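Local structure of Sts-2 protein (Mus musculus, 3D4I) at residues A91-P96 with T197-H202. The protein probably interferes with CBL-mediated down-regulation of activated receptors; its C-terminal histidine phosphatase domain, described here, has an acid-dependent phosphatase activity. Sequence-based numbering, arbitrary orientation.
Sequences AVFASP and TLIVSH
Two adjacent parallel strands at the centre of the histidine phosphatase fold, 89-94 and 196-201, run together and finish at the C-terminal ends of the parallel strands, where enzymes of this superfamily place their active sites. Within these segments the first rung is Leu198 N donating to Ala91 O. Leu198 O then receives Phe93 N in an almost straight bond (177° at the hydrogen), Phe93 O accepts Val200 N, and the ladder closes with Ser95 N on Val200 O at 3.0 Å. On one face Val92 and Leu198 lie side by side, CB to CB 3.8 Å. On the other, the Phe93 ring brings its edge to Thr197, whose CG2 sits 3.4 Å from Phe93 CD1; with CG beside the backbone N (chi1 -62°), the ring reaches back along the strand to this methyl. Past the last bridge the two segments stay linked through side chains: Ser95 OG meets His202 NE2 near the plane of the imidazole at 2.8 Å, a hydrogen bond that helps fix the ring's rotation. Were His202 an alanine, Ser95 OG would probably lose this partner and a gap open beside Phe126, whose ring meets the imidazole nearly perpendicularly. Ser201 OG turns instead to Ile125 O. Helix 98-111 packs against Val92 and His202, while strands 119-121 and 11-16 flank the pair, hydrogen-bonding to 89-94 and 196-201 respectively.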
loop_
_atom_site.group_PDB
_atom_site.type_symbol
_atom_site.label_atom_id
_atom_site.label_comp_id
_atom_site.label_asym_id
_atom_site.label_seq_id
_atom_site.Cartn_x
_atom_site.Cartn_y
_atom_site.Cartn_z
ATOM N N ALA A 91 15.759 7.497 18.491
ATOM C CA ALA A 91 16.893 7.135 17.671
ATOM C C ALA A 91 16.472 6.105 16.637
ATOM O O ALA A 91 15.517 5.364 16.845
ATOM C CB ALA A 91 18.041 6.602 18.518
ATOM N N VAL A 92 17.182 6.103 15.513
ATOM C CA VAL A 92 16.982 5.103 14.484
ATOM C C VAL A 92 18.269 4.685 13.817
ATOM O O VAL A 92 19.106 5.512 13.408
ATOM C CB VAL A 92 15.752 5.346 13.502
ATOM C CG1 VAL A 92 14.893 6.551 13.852
ATOM C CG2 VAL A 92 16.097 5.242 12.018
ATOM N N PHE A 93 18.430 3.371 13.806
ATOM C CA PHE A 93 19.527 2.710 13.165
ATOM C C PHE A 93 18.947 1.934 11.992
ATOM O O PHE A 93 17.819 1.411 12.083
ATOM C CB PHE A 93 20.215 1.772 14.153
ATOM C CG PHE A 93 20.813 2.477 15.337
ATOM C CD1 PHE A 93 20.007 2.872 16.403
ATOM C CD2 PHE A 93 22.181 2.763 15.387
ATOM C CE1 PHE A 93 20.552 3.557 17.509
ATOM C CE2 PHE A 93 22.735 3.423 16.497
ATOM C CZ PHE A 93 21.916 3.818 17.552
ATOM N N ALA A 94 19.685 1.885 10.885
ATOM C CA ALA A 94 19.243 1.108 9.728
ATOM C C ALA A 94 20.398 0.314 9.149
ATOM O O ALA A 94 21.539 0.783 9.124
ATOM C CB ALA A 94 18.666 2.046 8.638
ATOM N N SER A 95 20.089 -0.872 8.655
ATOM C CA SER A 95 20.958 -1.598 7.752
ATOM C C SER A 95 21.324 -0.749 6.523
ATOM O O SER A 95 20.497 0.026 6.030
ATOM C CB SER A 95 20.249 -2.881 7.322
ATOM O OG SER A 95 20.797 -3.388 6.124
ATOM N N PRO A 96 22.573 -0.872 6.031
ATOM C CA PRO A 96 23.005 -0.083 4.854
ATOM C C PRO A 96 22.258 -0.401 3.520
ATOM O O PRO A 96 22.384 0.368 2.539
ATOM C CB PRO A 96 24.505 -0.418 4.744
ATOM C CG PRO A 96 24.634 -1.805 5.361
ATOM C CD PRO A 96 23.657 -1.733 6.543
ATOM N N THR A 197 14.171 3.202 20.455
ATOM C CA THR A 197 15.107 3.184 19.348
ATOM C C THR A 197 14.595 2.240 18.254
ATOM O O THR A 197 14.275 1.081 18.520
ATOM C CB THR A 197 16.496 2.694 19.813
ATOM O OG1 THR A 197 17.019 3.626 20.767
ATOM C CG2 THR A 197 17.476 2.575 18.625
ATOM N N LEU A 198 14.546 2.731 17.014
ATOM C CA LEU A 198 14.153 1.855 15.890
ATOM C C LEU A 198 15.371 1.173 15.282
ATOM O O LEU A 198 16.406 1.804 15.100
ATOM C CB LEU A 198 13.389 2.659 14.832
ATOM C CG LEU A 198 12.234 3.597 15.272
ATOM C CD1 LEU A 198 11.563 4.213 14.037
ATOM C CD2 LEU A 198 11.191 2.885 16.098
ATOM N N ILE A 199 15.244 -0.123 15.001
ATOM C CA ILE A 199 16.264 -0.905 14.347
ATOM C C ILE A 199 15.608 -1.384 13.046
ATOM O O ILE A 199 14.832 -2.330 13.052
ATOM C CB ILE A 199 16.712 -2.141 15.207
ATOM C CG1 ILE A 199 17.223 -1.728 16.616
ATOM C CG2 ILE A 199 17.736 -3.007 14.462
ATOM C CD1 ILE A 199 18.396 -0.787 16.643
ATOM N N VAL A 200 15.904 -0.709 11.940
ATOM C CA VAL A 200 15.209 -0.983 10.682
ATOM C C VAL A 200 16.115 -1.858 9.840
ATOM O O VAL A 200 17.180 -1.413 9.382
ATOM C CB VAL A 200 14.893 0.308 9.907
ATOM C CG1 VAL A 200 14.097 -0.038 8.612
ATOM C CG2 VAL A 200 14.096 1.293 10.799
ATOM N N SER A 201 15.704 -3.104 9.651
ATOM C CA SER A 201 16.636 -4.130 9.182
ATOM C C SER A 201 15.873 -5.207 8.423
ATOM O O SER A 201 14.848 -4.914 7.774
ATOM C CB SER A 201 17.420 -4.686 10.394
ATOM O OG SER A 201 18.424 -5.608 9.997
ATOM N N HIS A 202 16.368 -6.438 8.519
ATOM C CA HIS A 202 15.968 -7.584 7.722
ATOM C C HIS A 202 15.180 -8.544 8.588
ATOM O O HIS A 202 15.186 -8.406 9.805
ATOM C CB HIS A 202 17.233 -8.283 7.196
ATOM C CG HIS A 202 18.125 -7.358 6.417
ATOM N ND1 HIS A 202 17.969 -7.140 5.062
ATOM C CD2 HIS A 202 19.122 -6.537 6.819
ATOM C CE1 HIS A 202 18.869 -6.253 4.658
ATOM N NE2 HIS A 202 19.568 -5.859 5.709
#